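Local coordinates for DNA topoisomerase I-like protein (Leishmania donovani, PDB 2B9S), which probably serves as the small subunit of a heterodimeric type IB topoisomerase that relaxes supercoiled DNA, supplying the nucleophile that attacks the scissile phosphate, at residues R26-W31 with N40-A45. Sequence-based numbering, arbitrary orientation.
Sequences RIICSW and NKIFSA. With nucleotides of chain C.
In the hydrophobic core of the small subunit's C-terminal topoisomerase domain, Ile28 on helix 25-34 meets Ile42 and Phe43 of the loop leading to helix 45-50. No hydrogen bond crosses, and the two segments bury 208 Å² between them. In Ile28 a chi1 of -71° puts CG1 beside the backbone N and leaves CG2 anti to it, 3.7 Å from Ile42 CG2, methyl against methyl. The same CG2 reaches Phe43 CZ obliquely at 3.7 Å, while Ile28 CD1 touches CZ and CE2, so two branches of one isoleucine bear on the far end of the ring. The next residue, Cys29, has SG 4.0 Å from Phe43 CE1 and 5.3 Å from the ring centroid, 75° off the normal there, an edge-on sulfur-aromatic contact. Ile42 CD1 meets the rim of the Trp31 indole near its plane, 4.1 Å from CZ3. Beyond this apolar patch Ser44, N-cap of helix 45-50, donates from OG to OP2 of DT9 of chain C, though 2.4 Å is too short to be trusted. The contact joins helix 25-34 to the loop entering helix 45-50, with the large subunit's Leu394 packing on Ile28, its Phe398 stacking on Trp31 and its Phe416 packing on Ile42.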
ATOM      1  N   ARG E  26       2.184  -7.794 -19.996  1.00 35.52           N
ATOM      2  CA  ARG E  26       2.242  -8.187 -21.400  1.00 35.11           C
ATOM      3  C   ARG E  26       3.512  -7.673 -22.087  1.00 36.45           C
ATOM      4  O   ARG E  26       3.953  -8.245 -23.087  1.00 37.66           O
ATOM      5  CB  ARG E  26       1.003  -7.679 -22.148  1.00 33.90           C
ATOM      6  CG  ARG E  26      -0.302  -8.249 -21.654  1.00 34.09           C
ATOM      7  CD  ARG E  26      -1.517  -7.586 -22.281  1.00 33.57           C
ATOM      8  NE  ARG E  26      -1.703  -6.211 -21.823  1.00 35.01           N
ATOM      9  CZ  ARG E  26      -2.804  -5.482 -22.020  1.00 34.84           C
ATOM     10  NH1 ARG E  26      -3.842  -6.002 -22.647  1.00 35.88           N
ATOM     11  NH2 ARG E  26      -2.878  -4.236 -21.572  1.00 32.12           N
ATOM     12  N   ILE E  27       4.088  -6.586 -21.573  1.00 37.10           N
ATOM     13  CA  ILE E  27       5.379  -6.093 -22.079  1.00 37.91           C
ATOM     14  C   ILE E  27       6.489  -7.092 -21.717  1.00 39.48           C
ATOM     15  O   ILE E  27       7.274  -7.495 -22.571  1.00 40.78           O
ATOM     16  CB  ILE E  27       5.727  -4.669 -21.549  1.00 38.18           C
ATOM     17  CG1 ILE E  27       4.634  -3.654 -21.918  1.00 37.42           C
ATOM     18  CG2 ILE E  27       7.113  -4.216 -22.045  1.00 37.16           C
ATOM     19  CD1 ILE E  27       4.848  -2.277 -21.314  1.00 37.38           C
ATOM     20  N   ILE E  28       6.522  -7.502 -20.449  1.00 40.73           N
ATOM     21  CA  ILE E  28       7.464  -8.498 -19.957  1.00 40.77           C
ATOM     22  C   ILE E  28       7.295  -9.866 -20.650  1.00 42.59           C
ATOM     23  O   ILE E  28       8.271 -10.443 -21.143  1.00 42.50           O
ATOM     24  CB  ILE E  28       7.364  -8.619 -18.416  1.00 39.92           C
ATOM     25  CG1 ILE E  28       7.952  -7.363 -17.772  1.00 39.86           C
ATOM     26  CG2 ILE E  28       8.083  -9.855 -17.900  1.00 37.21           C
ATOM     27  CD1 ILE E  28       7.600  -7.190 -16.321  1.00 40.75           C
ATOM     28  N   CYS E  29       6.062 -10.364 -20.691  1.00 43.46           N
ATOM     29  CA  CYS E  29       5.747 -11.638 -21.349  1.00 44.78           C
ATOM     30  C   CYS E  29       6.093 -11.715 -22.851  1.00 45.72           C
ATOM     31  O   CYS E  29       6.651 -12.726 -23.277  1.00 46.18           O
ATOM     32  CB  CYS E  29       4.294 -12.032 -21.084  1.00 44.65           C
ATOM     33  SG  CYS E  29       4.009 -12.448 -19.342  1.00 44.19           S
ATOM     34  N   SER E  30       5.776 -10.671 -23.628  1.00 46.01           N
ATOM     35  CA  SER E  30       6.205 -10.564 -25.048  1.00 47.62           C
ATOM     36  C   SER E  30       7.702 -10.704 -25.266  1.00 48.87           C
ATOM     37  O   SER E  30       8.152 -11.478 -26.123  1.00 49.44           O
ATOM     38  CB  SER E  30       5.803  -9.225 -25.661  1.00 47.52           C
ATOM     39  OG  SER E  30       4.821  -9.389 -26.657  1.00 46.86           O
ATOM     40  N   TRP E  31       8.462  -9.926 -24.499  1.00 47.93           N
ATOM     41  CA  TRP E  31       9.899  -9.868 -24.645  1.00 46.79           C
ATOM     42  C   TRP E  31      10.533 -11.184 -24.198  1.00 49.49           C
ATOM     43  O   TRP E  31      11.505 -11.644 -24.802  1.00 52.07           O
ATOM     44  CB  TRP E  31      10.456  -8.649 -23.892  1.00 40.92           C
ATOM     45  CG  TRP E  31      11.955  -8.578 -23.822  1.00 38.76           C
ATOM     46  CD1 TRP E  31      12.790  -7.848 -24.631  1.00 38.40           C
ATOM     47  CD2 TRP E  31      12.800  -9.243 -22.873  1.00 37.42           C
ATOM     48  NE1 TRP E  31      14.102  -8.032 -24.249  1.00 37.36           N
ATOM     49  CE2 TRP E  31      14.135  -8.882 -23.174  1.00 36.48           C
ATOM     50  CE3 TRP E  31      12.559 -10.116 -21.803  1.00 37.72           C
ATOM     51  CZ2 TRP E  31      15.218  -9.355 -22.444  1.00 37.93           C
ATOM     52  CZ3 TRP E  31      13.643 -10.600 -21.082  1.00 38.87           C
ATOM     53  CH2 TRP E  31      14.959 -10.218 -21.407  1.00 38.55           C
ATOM     54  N   ASN E  40       9.591 -17.939 -15.512  1.00 52.33           N
ATOM     55  CA  ASN E  40       9.937 -18.286 -14.123  1.00 51.63           C
ATOM     56  C   ASN E  40      11.175 -17.577 -13.547  1.00 51.06           C
ATOM     57  O   ASN E  40      11.392 -17.615 -12.340  1.00 50.65           O
ATOM     58  CB  ASN E  40      10.084 -19.817 -13.981  1.00 52.28           C
ATOM     59  N   LYS E  41      11.979 -16.939 -14.396  1.00 49.89           N
ATOM     60  CA  LYS E  41      13.175 -16.217 -13.932  1.00 49.64           C
ATOM     61  C   LYS E  41      12.927 -14.696 -13.776  1.00 49.19           C
ATOM     62  O   LYS E  41      13.846 -13.923 -13.449  1.00 49.04           O
ATOM     63  CB  LYS E  41      14.377 -16.503 -14.865  1.00 49.08           C
ATOM     64  N   ILE E  42      11.675 -14.291 -14.008  1.00 47.81           N
ATOM     65  CA  ILE E  42      11.232 -12.894 -13.898  1.00 45.55           C
ATOM     66  C   ILE E  42      10.009 -12.775 -12.960  1.00 45.05           C
ATOM     67  O   ILE E  42      10.016 -11.958 -12.032  1.00 46.01           O
ATOM     68  CB  ILE E  42      10.941 -12.285 -15.292  1.00 45.26           C
ATOM     69  CG1 ILE E  42      12.242 -12.155 -16.099  1.00 44.76           C
ATOM     70  CG2 ILE E  42      10.260 -10.927 -15.165  1.00 45.50           C
ATOM     71  CD1 ILE E  42      12.041 -12.153 -17.607  1.00 44.66           C
ATOM     72  N   PHE E  43       8.978 -13.592 -13.204  1.00 43.36           N
ATOM     73  CA  PHE E  43       7.822 -13.698 -12.314  1.00 41.74           C
ATOM     74  C   PHE E  43       7.896 -14.976 -11.507  1.00 41.81           C
ATOM     75  O   PHE E  43       8.041 -16.062 -12.072  1.00 43.80           O
ATOM     76  CB  PHE E  43       6.501 -13.698 -13.083  1.00 39.84           C
ATOM     77  CG  PHE E  43       6.206 -12.418 -13.836  1.00 40.04           C
ATOM     78  CD1 PHE E  43       5.401 -12.447 -14.964  1.00 39.23           C
ATOM     79  CD2 PHE E  43       6.697 -11.182 -13.399  1.00 40.12           C
ATOM     80  CE1 PHE E  43       5.099 -11.278 -15.651  1.00 39.23           C
ATOM     81  CE2 PHE E  43       6.403 -10.005 -14.090  1.00 38.11           C
ATOM     82  CZ  PHE E  43       5.611 -10.055 -15.211  1.00 38.89           C
ATOM     83  N   SER E  44       7.800 -14.849 -10.185  1.00 41.07           N
ATOM     84  CA  SER E  44       7.649 -16.001  -9.309  1.00 40.61           C
ATOM     85  C   SER E  44       6.323 -16.706  -9.606  1.00 40.65           C
ATOM     86  O   SER E  44       5.500 -16.194 -10.365  1.00 41.88           O
ATOM     87  CB  SER E  44       7.703 -15.570  -7.844  1.00 41.00           C
ATOM     88  OG  SER E  44       6.497 -14.924  -7.457  1.00 42.45           O
ATOM     89  N   ALA E  45       6.135 -17.884  -9.015  1.00 41.05           N
ATOM     90  CA  ALA E  45       4.888 -18.652  -9.107  1.00 41.46           C
ATOM     91  C   ALA E  45       3.634 -17.823  -8.800  1.00 41.27           C
ATOM     92  O   ALA E  45       2.640 -17.903  -9.513  1.00 41.64           O
ATOM     93  CB  ALA E  45       4.956 -19.828  -8.158  1.00 42.95           C
TER
ATOM     94  P    DT C   9       6.125 -16.575  -4.361  1.00 49.09           P
ATOM     95  OP1  DT C   9       5.687 -17.882  -4.915  1.00 49.84           O
ATOM     96  OP2  DT C   9       5.941 -15.343  -5.171  1.00 48.84           O
ATOM     97  O5'  DT C   9       5.428 -16.374  -2.926  1.00 47.06           O
ATOM     98  C5'  DT C   9       5.917 -17.049  -1.768  1.00 43.85           C
ATOM     99  C4'  DT C   9       5.366 -16.441  -0.488  1.00 41.93           C
ATOM    100  O4'  DT C   9       6.222 -15.352  -0.059  1.00 40.32           O
ATOM    101  C3'  DT C   9       3.952 -15.865  -0.566  1.00 42.12           C
ATOM    102  O3'  DT C   9       3.133 -16.557   0.407  1.00 43.90           O
ATOM    103  C2'  DT C   9       4.128 -14.342  -0.361  1.00 39.68           C
ATOM    104  C1'  DT C   9       5.449 -14.242   0.376  1.00 35.38           C
ATOM    105  N1   DT C   9       6.273 -12.988   0.192  1.00 31.97           N
ATOM    106  C2   DT C   9       6.735 -12.330   1.325  1.00 30.19           C
ATOM    107  O2   DT C   9       6.513 -12.699   2.478  1.00 30.48           O
ATOM    108  N3   DT C   9       7.494 -11.215   1.063  1.00 28.03           N
ATOM    109  C4   DT C   9       7.825 -10.713  -0.184  1.00 30.48           C
ATOM    110  O4   DT C   9       8.511  -9.713  -0.294  1.00 31.25           O
ATOM    111  C5   DT C   9       7.309 -11.430  -1.335  1.00 29.71           C
ATOM    112  C6   DT C   9       6.570 -12.523  -1.093  1.00 31.85           C
TER